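Local coordinates for KLLA0E08119p (Kluyveromyces lactis, PDB 3VA7), which probably uses biotin, ATP and hydrogencarbonate to carboxylate urea to urea-1-carboxylate, the first step of urea breakdown by the allophanate route, at residues V60-D65 and R83-Y89; Y89-I95 and F113-N117; W921-I927 and E1103-H1109; K983-L989 and P1072-F1078. One frame throughout, in Å; residues are numbered along the deposited sequence.

How the interactions relate
The four contacts fall into two pairs in separate domains, one in the biotin carboxylase part and one in the carboxyltransferase part. Interactions 1 and 2 come first along the chain, follow one another in the N-terminal domain of the biotin carboxylase part, and share Tyr89; their centres are 11 Å apart. Interactions 3 and 4 belong to the carboxyltransferase part and its mixed sheet, where strands 922-934 and 1075-1081 are neighbours; these centres are also 11 Å apart, and both segments of interaction 4 lie in sequence between those of interaction 3. The pairs do not touch, with centres 41 to 54 Å apart, as expected of an enzyme whose two half-reactions occupy different domains.

Interaction 1 of 4, residues V60-D65 and R83-Y89; sequences VYSDPD and RTAAETY
The phenol ring of Tyr89 is met at its edge, while the guanidinium of Arg83 is met over a face, so two flat groups of 83-89 grip 60-65 in different ways. Near the plane of the Tyr89 ring lie Val60 O, 3.3 Å from Tyr89 CE2, and Asp65 OD2, its carboxylate turned 49° from the ring; Ser62 N and Tyr61 CA approach obliquely. One face of the Arg83 guanidinium is covered by Pro64 CD, offset toward the rim. The setting is the Rossmann-like parallel sheet of a biotin carboxylase N-terminal domain: the chain leaves strand 56-61 and turns at Ser62, and the loop between strand 76-79 and helix 92-101 folds over that turn.

The Tyr89 hydroxyl has a bond in each direction. It accepts from Ser62 N at 3.0 Å from Tyr89 OH, with an N-H...O angle of 158°, and donates to the anti lone pair of Asp65 OD2, 2.7 Å from Tyr89 OH. Asp65 OD2 also forms a salt bridge with Arg39, so this one oxygen has two partners, the tyrosine hydroxyl and the Arg39 guanidinium. Tyr409 binds both Ser62 OG and Arg83 O, tying the two segments together from outside.

Arg83 CG lies 3.5 Å from Pro64 CG. Bends at chi2 and chi3 (-79°) bring the guanidinium back over Pro64 CD, with Arg83 NH2 3.5 Å from Asp63 CB. Thr88 faces Ser62, with Thr88 OG1 3.7 Å from Ser62 CB. That hydroxyl donates to Thr84 O, and Thr84 OG1 in turn accepts from Glu87 N at 3.0 Å, an ST motif.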
# COMPACT_ATOMS: atom_id res chain seq x y z
N VAL A 60 10.80 13.19 -24.74
CA VAL A 60 10.23 12.07 -25.47
C VAL A 60 10.04 10.89 -24.51
O VAL A 60 10.86 10.65 -23.66
CB VAL A 60 11.10 11.65 -26.67
CG1 VAL A 60 11.03 12.74 -27.79
CG2 VAL A 60 12.56 11.35 -26.23
N TYR A 61 8.95 10.13 -24.64
CA TYR A 61 8.73 9.04 -23.74
C TYR A 61 8.11 7.82 -24.38
O TYR A 61 7.29 7.93 -25.28
CB TYR A 61 7.86 9.49 -22.58
CG TYR A 61 6.57 10.14 -23.02
CD1 TYR A 61 5.36 9.43 -22.96
CD2 TYR A 61 6.54 11.47 -23.46
CE1 TYR A 61 4.18 10.02 -23.34
CE2 TYR A 61 5.35 12.06 -23.85
CZ TYR A 61 4.18 11.31 -23.79
OH TYR A 61 2.98 11.86 -24.17
N SER A 62 8.50 6.65 -23.88
CA SER A 62 7.80 5.41 -24.14
C SER A 62 6.48 5.40 -23.40
O SER A 62 6.14 6.37 -22.70
CB SER A 62 8.63 4.29 -23.58
OG SER A 62 8.73 4.45 -22.20
N ASP A 63 5.76 4.28 -23.47
CA ASP A 63 4.51 4.20 -22.74
C ASP A 63 4.64 4.00 -21.23
O ASP A 63 3.95 4.69 -20.46
CB ASP A 63 3.50 3.27 -23.41
CG ASP A 63 2.96 3.86 -24.74
OD1 ASP A 63 3.32 5.01 -25.12
OD2 ASP A 63 2.19 3.15 -25.42
N PRO A 64 5.54 3.11 -20.77
CA PRO A 64 5.72 3.08 -19.31
C PRO A 64 6.24 4.42 -18.71
O PRO A 64 6.00 4.71 -17.50
CB PRO A 64 6.74 1.96 -19.07
CG PRO A 64 6.90 1.24 -20.43
CD PRO A 64 6.38 2.14 -21.50
N ASP A 65 6.91 5.25 -19.52
CA ASP A 65 7.42 6.54 -19.01
C ASP A 65 6.46 7.70 -19.10
O ASP A 65 6.82 8.82 -18.74
CB ASP A 65 8.74 6.94 -19.67
CG ASP A 65 9.88 6.06 -19.24
OD1 ASP A 65 9.86 5.59 -18.07
OD2 ASP A 65 10.79 5.83 -20.04
N ARG A 83 6.65 0.18 -25.82
CA ARG A 83 7.18 -0.18 -24.51
C ARG A 83 8.70 -0.36 -24.54
O ARG A 83 9.40 0.20 -23.72
CB ARG A 83 6.45 -1.45 -23.98
CG ARG A 83 6.27 -1.57 -22.43
CD ARG A 83 4.76 -1.78 -21.98
NE ARG A 83 3.88 -0.57 -21.95
CZ ARG A 83 3.27 -0.06 -20.85
NH1 ARG A 83 3.44 -0.63 -19.66
NH2 ARG A 83 2.50 1.03 -20.94
N THR A 84 9.24 -1.10 -25.49
CA THR A 84 10.63 -1.50 -25.39
C THR A 84 11.60 -0.39 -25.77
O THR A 84 11.25 0.54 -26.50
CB THR A 84 10.94 -2.71 -26.28
OG1 THR A 84 10.61 -2.38 -27.64
CG2 THR A 84 10.15 -3.96 -25.82
N ALA A 85 12.83 -0.51 -25.29
CA ALA A 85 13.91 0.34 -25.76
C ALA A 85 13.94 0.44 -27.29
O ALA A 85 14.12 1.52 -27.84
CB ALA A 85 15.27 -0.17 -25.21
N ALA A 86 13.77 -0.69 -27.99
CA ALA A 86 13.88 -0.69 -29.45
C ALA A 86 12.69 -0.01 -30.13
O ALA A 86 12.83 0.68 -31.13
CB ALA A 86 14.07 -2.10 -29.95
N GLU A 87 11.51 -0.20 -29.53
CA GLU A 87 10.23 0.35 -30.03
C GLU A 87 10.16 1.88 -29.98
O GLU A 87 9.38 2.50 -30.71
CB GLU A 87 9.11 -0.21 -29.16
CG GLU A 87 7.97 -0.86 -29.90
CD GLU A 87 7.61 -2.21 -29.28
OE1 GLU A 87 7.54 -2.32 -28.01
OE2 GLU A 87 7.43 -3.18 -30.07
N THR A 88 10.97 2.47 -29.09
CA THR A 88 10.85 3.89 -28.72
C THR A 88 12.18 4.70 -28.70
O THR A 88 12.56 5.31 -29.71
CB THR A 88 10.11 4.04 -27.36
OG1 THR A 88 10.68 3.14 -26.40
CG2 THR A 88 8.58 3.78 -27.50
N TYR A 89 12.89 4.71 -27.58
CA TYR A 89 14.10 5.54 -27.47
C TYR A 89 15.15 5.32 -28.58
O TYR A 89 15.84 6.28 -28.98
CB TYR A 89 14.69 5.44 -26.06
CG TYR A 89 13.70 5.94 -25.01
CD1 TYR A 89 13.01 5.06 -24.18
CD2 TYR A 89 13.41 7.31 -24.90
CE1 TYR A 89 12.09 5.51 -23.26
CE2 TYR A 89 12.49 7.78 -23.97
CZ TYR A 89 11.83 6.88 -23.16
OH TYR A 89 10.93 7.36 -22.25

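Interaction 2 of 4, residues Y89-I95 and F113-N117; sequences YLDIDKI and FLSEN
Tyr89 CB sits over a face of the Phe113 ring, 3.8 Å from its centroid and 24° off the normal, a CH-pi contact displaced toward Phe113 CD1. The two rings themselves meet obliquely, their planes 42° apart. Leu90 CG comes to the edge of Phe113 near the ring plane. Beside this pair, Leu114 fits its two methyl branches against 89-95: Leu114 CD1 lies 3.9 Å from Ile92 CG1 and 4.0 Å from Ile95 CG1, and Leu114 CD2 is 4.0 Å from Leu90 CD2.

In the next shell are two helix starts. Asp91 is the N-cap of helix 92-101, its OD2 accepting from Lys94 N at 3.0 Å through the anti lone pair; this fixes the first turn, from which Ile92 and Ile95 reach Leu114. Asn117 is likewise the N-cap of helix 118-125, where Asn117 OD1 caps Phe120 N. The Phe120 side chain then packs on Ile92, Ile95 and Leu114, so both helices of this biotin carboxylase N-terminal domain close on the same leucine.

Across the contact the attraction is therefore dispersion and CH-pi, while the directional bonds are the caps at the two helix starts.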
# COMPACT_ATOMS: atom_id res chain seq x y z
N TYR A 89 12.89 4.71 -27.58
CA TYR A 89 14.10 5.54 -27.47
C TYR A 89 15.15 5.32 -28.58
O TYR A 89 15.84 6.28 -28.98
CB TYR A 89 14.69 5.44 -26.06
CG TYR A 89 13.70 5.94 -25.01
CD1 TYR A 89 13.01 5.06 -24.18
CD2 TYR A 89 13.41 7.31 -24.90
CE1 TYR A 89 12.09 5.51 -23.26
CE2 TYR A 89 12.49 7.78 -23.97
CZ TYR A 89 11.83 6.88 -23.16
OH TYR A 89 10.93 7.36 -22.25
N LEU A 90 15.23 4.09 -29.10
CA LEU A 90 16.22 3.67 -30.10
C LEU A 90 15.81 3.88 -31.56
O LEU A 90 16.63 3.70 -32.46
CB LEU A 90 16.56 2.19 -29.92
CG LEU A 90 17.33 1.85 -28.66
CD1 LEU A 90 17.23 0.38 -28.35
CD2 LEU A 90 18.79 2.34 -28.79
N ASP A 91 14.56 4.26 -31.77
CA ASP A 91 13.99 4.34 -33.12
C ASP A 91 14.28 5.72 -33.62
O ASP A 91 13.57 6.68 -33.29
CB ASP A 91 12.46 4.06 -33.10
CG ASP A 91 11.84 3.94 -34.52
OD1 ASP A 91 11.49 2.80 -34.92
OD2 ASP A 91 11.68 4.96 -35.24
N ILE A 92 15.34 5.82 -34.42
CA ILE A 92 15.80 7.09 -34.95
C ILE A 92 14.67 7.85 -35.64
O ILE A 92 14.60 9.08 -35.59
CB ILE A 92 16.98 6.88 -35.92
CG1 ILE A 92 18.17 6.23 -35.18
CG2 ILE A 92 17.34 8.19 -36.63
CD1 ILE A 92 19.41 5.91 -36.04
N ASP A 93 13.79 7.10 -36.30
CA ASP A 93 12.82 7.75 -37.17
C ASP A 93 11.87 8.59 -36.36
O ASP A 93 11.64 9.79 -36.67
CB ASP A 93 12.14 6.75 -38.14
CG ASP A 93 12.79 6.78 -39.54
OD1 ASP A 93 14.01 7.14 -39.63
OD2 ASP A 93 12.10 6.49 -40.55
N LYS A 94 11.36 7.95 -35.31
CA LYS A 94 10.48 8.54 -34.33
C LYS A 94 11.12 9.78 -33.69
O LYS A 94 10.51 10.87 -33.71
CB LYS A 94 10.12 7.50 -33.28
CG LYS A 94 9.08 6.45 -33.75
CD LYS A 94 8.89 5.35 -32.72
CE LYS A 94 7.45 4.80 -32.77
NZ LYS A 94 7.12 3.83 -31.70
N ILE A 95 12.37 9.63 -33.20
CA ILE A 95 13.13 10.74 -32.53
C ILE A 95 13.22 11.96 -33.41
O ILE A 95 12.87 13.08 -33.00
CB ILE A 95 14.59 10.32 -32.04
CG1 ILE A 95 14.57 9.27 -30.91
CG2 ILE A 95 15.42 11.53 -31.63
CD1 ILE A 95 13.40 9.35 -29.89
N PHE A 113 21.38 4.56 -25.23
CA PHE A 113 20.51 4.85 -26.39
C PHE A 113 21.26 5.35 -27.61
O PHE A 113 22.28 4.77 -27.97
CB PHE A 113 19.31 5.76 -26.01
CG PHE A 113 18.47 5.18 -24.88
CD1 PHE A 113 17.75 3.98 -25.06
CD2 PHE A 113 18.40 5.81 -23.63
CE1 PHE A 113 16.97 3.43 -24.01
CE2 PHE A 113 17.62 5.25 -22.56
CZ PHE A 113 16.90 4.07 -22.76
N LEU A 114 20.78 6.40 -28.25
CA LEU A 114 21.35 6.79 -29.52
C LEU A 114 22.66 7.58 -29.34
O LEU A 114 23.20 8.18 -30.27
CB LEU A 114 20.31 7.53 -30.36
CG LEU A 114 19.07 6.66 -30.67
CD1 LEU A 114 18.06 7.43 -31.50
CD2 LEU A 114 19.42 5.30 -31.36
N SER A 115 23.16 7.56 -28.11
CA SER A 115 24.22 8.45 -27.68
C SER A 115 25.51 8.32 -28.50
O SER A 115 25.99 9.29 -29.04
CB SER A 115 24.50 8.14 -26.23
OG SER A 115 25.25 9.19 -25.73
N GLU A 116 26.03 7.10 -28.59
CA GLU A 116 27.20 6.76 -29.38
C GLU A 116 26.89 6.03 -30.69
O GLU A 116 27.67 5.20 -31.14
CB GLU A 116 28.04 5.82 -28.57
CG GLU A 116 28.63 6.50 -27.40
CD GLU A 116 29.46 5.56 -26.63
OE1 GLU A 116 28.84 4.65 -26.04
OE2 GLU A 116 30.71 5.73 -26.65
N ASN A 117 25.74 6.36 -31.27
CA ASN A 117 25.27 5.81 -32.53
C ASN A 117 25.48 6.81 -33.66
O ASN A 117 24.81 7.83 -33.75
CB ASN A 117 23.80 5.46 -32.37
CG ASN A 117 23.17 4.92 -33.62
OD1 ASN A 117 23.38 5.42 -34.75
ND2 ASN A 117 22.34 3.94 -33.43

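Interaction 3 of 4, residues W921-I927 and E1103-H1109; sequences WNVKSKI and EESIFDH
Trp921 turns its indole between its backbone N and carbonyl carbon (chi1 55°), and His1109 carries CG away from its own N (chi1 -163°); together these torsions bring the two rings face to face. The five-membered ring of Trp921 and the imidazole form an offset stack, centroids 4.4 Å apart and planes at 9°. His1109 CB also lies over the indole face, 3.7 Å from the centroid of the five-membered ring. Phe1107 completes the aromatic cluster, with its CE2 3.8 Å from Trp921 CH2 in an oblique meeting. From helix 859-875, Tyr863 stacks on Trp921, and Asn860 binds Trp921 NE1.

The backbones are an antiparallel strand pair in the mixed sheet of the carboxyltransferase part. Val923 with Phe1107, Ser925 with Ser1105 and Ile927 with Glu1103 are the hydrogen-bonded pairs. At the end of the pair His1109 N gives Trp921 O a bond of 2.7 Å, nearly along the C=O axis, just where Asp1108 caps helix 1109-1117. Ser925 OG is bound by Phe1073 O.

On one face Val923 packs on Tyr863, and Ser925 and Phe1107 on Gln1075 of strand 1075-1081. On the other, Lys924 NZ is 4.4 Å and Lys926 NZ 5.1 Å from Glu1104 OE2, both beyond a salt bridge. Two ammonium groups near one carboxylate oxygen would probably add only a weak, long-range attraction; the close-range contacts are the backbone bonds and the aromatic stack.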
# COMPACT_ATOMS: atom_id res chain seq x y z
N TRP A 921 -28.20 26.91 10.45
CA TRP A 921 -26.75 26.64 10.53
C TRP A 921 -26.04 26.58 9.16
O TRP A 921 -26.68 26.36 8.13
CB TRP A 921 -26.50 25.37 11.33
CG TRP A 921 -27.23 24.13 10.84
CD1 TRP A 921 -28.47 23.68 11.25
CD2 TRP A 921 -26.75 23.16 9.89
NE1 TRP A 921 -28.78 22.51 10.61
CE2 TRP A 921 -27.75 22.17 9.77
CE3 TRP A 921 -25.59 23.06 9.12
CZ2 TRP A 921 -27.63 21.08 8.90
CZ3 TRP A 921 -25.45 21.96 8.25
CH2 TRP A 921 -26.47 20.98 8.16
N ASN A 922 -24.73 26.79 9.14
CA ASN A 922 -23.94 26.49 7.96
C ASN A 922 -22.63 25.77 8.25
O ASN A 922 -22.21 25.72 9.38
CB ASN A 922 -23.70 27.74 7.12
CG ASN A 922 -23.09 28.87 7.90
OD1 ASN A 922 -23.81 29.70 8.43
ND2 ASN A 922 -21.75 28.90 8.00
N VAL A 923 -22.01 25.16 7.24
CA VAL A 923 -20.76 24.40 7.39
C VAL A 923 -19.93 24.55 6.13
O VAL A 923 -20.47 24.72 5.05
CB VAL A 923 -20.99 22.86 7.57
CG1 VAL A 923 -21.28 22.52 8.93
CG2 VAL A 923 -22.12 22.37 6.69
N LYS A 924 -18.63 24.49 6.26
CA LYS A 924 -17.75 24.43 5.10
C LYS A 924 -18.10 23.12 4.41
O LYS A 924 -18.32 22.08 5.07
CB LYS A 924 -16.28 24.42 5.54
CG LYS A 924 -15.77 25.72 6.26
CD LYS A 924 -14.62 26.46 5.47
CE LYS A 924 -13.18 25.99 5.90
NZ LYS A 924 -12.09 26.35 4.90
N SER A 925 -18.22 23.16 3.09
CA SER A 925 -18.54 21.96 2.33
C SER A 925 -17.77 21.92 1.01
O SER A 925 -17.97 22.80 0.16
CB SER A 925 -20.03 21.92 2.04
OG SER A 925 -20.37 20.73 1.37
N LYS A 926 -16.89 20.93 0.86
CA LYS A 926 -16.22 20.67 -0.45
C LYS A 926 -17.12 19.88 -1.44
O LYS A 926 -17.73 18.87 -1.08
CB LYS A 926 -14.85 19.98 -0.30
CG LYS A 926 -13.80 20.80 0.45
CD LYS A 926 -12.38 20.21 0.38
CE LYS A 926 -11.53 20.64 1.61
NZ LYS A 926 -11.75 19.77 2.88
N ILE A 927 -17.20 20.38 -2.67
CA ILE A 927 -18.04 19.80 -3.76
C ILE A 927 -17.15 19.08 -4.74
O ILE A 927 -16.34 19.70 -5.43
CB ILE A 927 -18.85 20.89 -4.57
CG1 ILE A 927 -19.70 21.75 -3.63
CG2 ILE A 927 -19.74 20.25 -5.61
CD1 ILE A 927 -20.02 23.08 -4.23
N GLU A 1103 -14.30 22.07 -5.52
CA GLU A 1103 -14.47 23.46 -5.12
C GLU A 1103 -14.80 23.61 -3.65
O GLU A 1103 -15.76 23.02 -3.17
CB GLU A 1103 -15.59 24.13 -5.95
CG GLU A 1103 -15.23 24.28 -7.43
CD GLU A 1103 -13.92 25.07 -7.65
OE1 GLU A 1103 -13.70 26.05 -6.89
OE2 GLU A 1103 -13.14 24.73 -8.56
N GLU A 1104 -14.06 24.45 -2.94
CA GLU A 1104 -14.45 24.81 -1.57
C GLU A 1104 -15.72 25.63 -1.59
O GLU A 1104 -15.77 26.65 -2.25
CB GLU A 1104 -13.37 25.63 -0.90
CG GLU A 1104 -12.92 25.05 0.42
CD GLU A 1104 -11.43 25.34 0.67
OE1 GLU A 1104 -11.00 26.48 0.35
OE2 GLU A 1104 -10.68 24.44 1.15
N SER A 1105 -16.75 25.21 -0.87
CA SER A 1105 -17.79 26.16 -0.61
C SER A 1105 -18.45 26.00 0.77
O SER A 1105 -17.79 25.53 1.69
CB SER A 1105 -18.77 26.25 -1.78
OG SER A 1105 -19.64 25.15 -1.77
N ILE A 1106 -19.72 26.42 0.91
CA ILE A 1106 -20.41 26.50 2.18
C ILE A 1106 -21.84 25.92 1.99
O ILE A 1106 -22.59 26.39 1.15
CB ILE A 1106 -20.56 28.02 2.70
CG1 ILE A 1106 -19.23 28.71 3.06
CG2 ILE A 1106 -21.45 28.11 3.93
CD1 ILE A 1106 -18.54 29.47 1.88
N PHE A 1107 -22.25 24.91 2.76
CA PHE A 1107 -23.63 24.48 2.75
C PHE A 1107 -24.47 25.21 3.81
O PHE A 1107 -24.16 25.19 5.02
CB PHE A 1107 -23.71 23.01 3.01
CG PHE A 1107 -25.09 22.49 3.11
CD1 PHE A 1107 -25.78 22.08 1.96
CD2 PHE A 1107 -25.72 22.39 4.38
CE1 PHE A 1107 -27.08 21.56 2.06
CE2 PHE A 1107 -27.04 21.88 4.49
CZ PHE A 1107 -27.72 21.46 3.31
N ASP A 1108 -25.57 25.80 3.37
CA ASP A 1108 -26.31 26.69 4.22
C ASP A 1108 -27.65 26.10 4.55
O ASP A 1108 -28.48 25.95 3.68
CB ASP A 1108 -26.47 28.02 3.49
CG ASP A 1108 -27.03 29.11 4.37
OD1 ASP A 1108 -28.05 28.88 5.06
OD2 ASP A 1108 -26.42 30.21 4.37
N HIS A 1109 -27.92 25.76 5.78
CA HIS A 1109 -29.18 25.04 5.98
C HIS A 1109 -30.39 25.95 5.74
O HIS A 1109 -31.48 25.47 5.45
CB HIS A 1109 -29.24 24.40 7.36
CG HIS A 1109 -30.28 23.34 7.48
ND1 HIS A 1109 -30.27 22.20 6.70
CD2 HIS A 1109 -31.35 23.22 8.29
CE1 HIS A 1109 -31.29 21.42 7.03
NE2 HIS A 1109 -31.96 22.01 8.00

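Interaction 4 of 4, residues K983-L989 and P1072-F1078; sequences KFMVLGL and PFDQVEF
Phe984 and Phe1078 meet at the apolar centre with Phe984 CE1 3.8 Å from Phe1078 CD1, the side chains crossing at about a right angle and the ring planes 58° apart. Val1076 stands beside them: its O lies at the edge of the Phe984 ring, in plane, and its CG2 faces Val986 CG2 at 4.4 Å. Met1032 of strand 1031-1034 touches both phenylalanines from outside. On the other face of the pair Met985 puts its sulfur at the edge of Phe1073, a Met-aromatic contact with Met985 SD 5.3 Å from the ring centroid. A bend at the end of the methionine chain (chi3 -83°) then brings Met985 CE against Phe1073 O and near Gln1075 NE2. Farther along, Leu989 CG lies 4.1 Å from Pro1072 CD.

These side chains flank an antiparallel pair in the mixed sheet of the carboxyltransferase C and D subdomains. Phe984 and Val1076 form the hydrogen-bonded pair, Val1076 N reaching Phe984 O in the carbonyl plane; Met985 and Gln1075 are a non-hydrogen-bonded pair. Ahead of Gln1075 in the chain, Phe1073, with positive phi (84°), turns the backbone so that Phe1073 N bonds to Val986 O while Asp1074 O accepts from Val986 N, 2.7 Å from it. Strand 984-989 leads on toward Asp991 and Val992, which line the urea pocket; Gly988 is about 11 Å from the bound urea.

Outward, Asp1074 OD1 takes Lys926 N of the adjoining strand and Asp1074 OD2 takes Thr1071 N. At the far rim Lys983 runs alongside Glu1077, the aliphatic Lys983 CG 3.6 Å from Glu1077 OE1, while Lys983 NZ stays 5.1 Å from that Glu1077 OE1.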
# COMPACT_ATOMS: atom_id res chain seq x y z
N LYS A 983 -27.36 15.26 -5.57
CA LYS A 983 -26.28 15.91 -4.85
C LYS A 983 -26.13 15.13 -3.54
O LYS A 983 -27.02 15.16 -2.67
CB LYS A 983 -26.61 17.36 -4.65
CG LYS A 983 -26.10 18.28 -5.74
CD LYS A 983 -26.69 19.65 -5.47
CE LYS A 983 -26.70 20.53 -6.69
NZ LYS A 983 -27.67 21.63 -6.40
N PHE A 984 -25.06 14.33 -3.50
CA PHE A 984 -24.85 13.41 -2.41
C PHE A 984 -24.03 14.07 -1.31
O PHE A 984 -22.85 14.39 -1.52
CB PHE A 984 -24.09 12.21 -2.92
CG PHE A 984 -24.86 11.36 -3.87
CD1 PHE A 984 -24.55 11.36 -5.20
CD2 PHE A 984 -25.88 10.53 -3.41
CE1 PHE A 984 -25.26 10.53 -6.09
CE2 PHE A 984 -26.59 9.70 -4.28
CZ PHE A 984 -26.27 9.72 -5.63
N MET A 985 -24.68 14.33 -0.16
CA MET A 985 -23.98 14.85 1.01
C MET A 985 -23.34 13.71 1.83
O MET A 985 -24.07 12.81 2.33
CB MET A 985 -24.91 15.67 1.89
CG MET A 985 -24.15 16.21 3.13
SD MET A 985 -24.93 17.59 3.97
CE MET A 985 -24.38 18.96 2.98
N VAL A 986 -22.01 13.74 1.96
CA VAL A 986 -21.31 12.80 2.84
C VAL A 986 -21.78 12.96 4.29
O VAL A 986 -21.70 14.07 4.86
CB VAL A 986 -19.83 13.03 2.78
CG1 VAL A 986 -19.11 11.98 3.55
CG2 VAL A 986 -19.42 13.08 1.36
N LEU A 987 -22.28 11.89 4.90
CA LEU A 987 -22.70 11.98 6.30
C LEU A 987 -21.67 11.44 7.31
O LEU A 987 -21.70 11.84 8.48
CB LEU A 987 -24.03 11.29 6.49
CG LEU A 987 -25.18 11.84 5.64
CD1 LEU A 987 -26.47 11.02 5.82
CD2 LEU A 987 -25.39 13.34 5.89
N GLY A 988 -20.81 10.52 6.85
CA GLY A 988 -19.75 9.85 7.65
C GLY A 988 -18.70 9.17 6.75
O GLY A 988 -18.92 9.04 5.54
N LEU A 989 -17.56 8.77 7.29
CA LEU A 989 -16.51 8.09 6.51
C LEU A 989 -16.27 6.66 6.94
O LEU A 989 -16.57 6.27 8.07
CB LEU A 989 -15.21 8.86 6.57
CG LEU A 989 -15.23 10.36 6.25
CD1 LEU A 989 -13.84 10.91 6.33
CD2 LEU A 989 -15.81 10.68 4.90
N PRO A 1072 -17.27 14.68 6.21
CA PRO A 1072 -18.72 14.86 6.39
C PRO A 1072 -19.17 16.27 6.06
O PRO A 1072 -18.43 17.26 6.35
CB PRO A 1072 -18.93 14.57 7.87
CG PRO A 1072 -17.76 13.61 8.22
CD PRO A 1072 -16.61 14.07 7.38
N PHE A 1073 -20.35 16.35 5.42
CA PHE A 1073 -20.92 17.61 4.88
C PHE A 1073 -20.44 18.01 3.49
O PHE A 1073 -21.05 18.88 2.89
CB PHE A 1073 -20.77 18.79 5.84
CG PHE A 1073 -21.42 18.57 7.16
CD1 PHE A 1073 -20.66 18.57 8.32
CD2 PHE A 1073 -22.78 18.33 7.24
CE1 PHE A 1073 -21.28 18.35 9.54
CE2 PHE A 1073 -23.40 18.10 8.47
CZ PHE A 1073 -22.67 18.10 9.60
N ASP A 1074 -19.35 17.42 2.99
CA ASP A 1074 -19.02 17.49 1.57
C ASP A 1074 -20.12 16.92 0.66
O ASP A 1074 -21.01 16.12 1.07
CB ASP A 1074 -17.75 16.70 1.26
CG ASP A 1074 -16.47 17.40 1.73
OD1 ASP A 1074 -16.56 18.58 2.18
OD2 ASP A 1074 -15.37 16.78 1.64
N GLN A 1075 -19.99 17.29 -0.60
CA GLN A 1075 -20.93 16.86 -1.63
C GLN A 1075 -20.23 16.18 -2.79
O GLN A 1075 -19.21 16.66 -3.33
CB GLN A 1075 -21.72 18.05 -2.16
CG GLN A 1075 -22.90 18.43 -1.29
CD GLN A 1075 -23.36 19.85 -1.51
OE1 GLN A 1075 -23.83 20.21 -2.60
NE2 GLN A 1075 -23.25 20.66 -0.46
N VAL A 1076 -20.81 15.06 -3.18
CA VAL A 1076 -20.31 14.32 -4.33
C VAL A 1076 -21.36 14.38 -5.36
O VAL A 1076 -22.53 14.06 -5.07
CB VAL A 1076 -20.01 12.84 -3.97
CG1 VAL A 1076 -19.74 11.98 -5.25
CG2 VAL A 1076 -18.80 12.79 -3.02
N GLU A 1077 -20.97 14.79 -6.55
CA GLU A 1077 -21.86 14.72 -7.77
C GLU A 1077 -21.26 13.80 -8.83
O GLU A 1077 -20.05 13.80 -9.04
CB GLU A 1077 -22.13 16.10 -8.39
CG GLU A 1077 -23.07 16.99 -7.56
CD GLU A 1077 -23.44 18.32 -8.28
OE1 GLU A 1077 -23.30 19.41 -7.68
OE2 GLU A 1077 -23.90 18.26 -9.46
N PHE A 1078 -22.08 13.00 -9.47
CA PHE A 1078 -21.53 12.17 -10.55
C PHE A 1078 -21.74 12.73 -11.98
O PHE A 1078 -22.77 13.36 -12.27
CB PHE A 1078 -22.10 10.78 -10.45
CG PHE A 1078 -21.59 10.01 -9.28
CD1 PHE A 1078 -22.49 9.41 -8.40
CD2 PHE A 1078 -20.22 9.86 -9.07
CE1 PHE A 1078 -22.02 8.70 -7.30
CE2 PHE A 1078 -19.74 9.15 -8.02
CZ PHE A 1078 -20.63 8.55 -7.09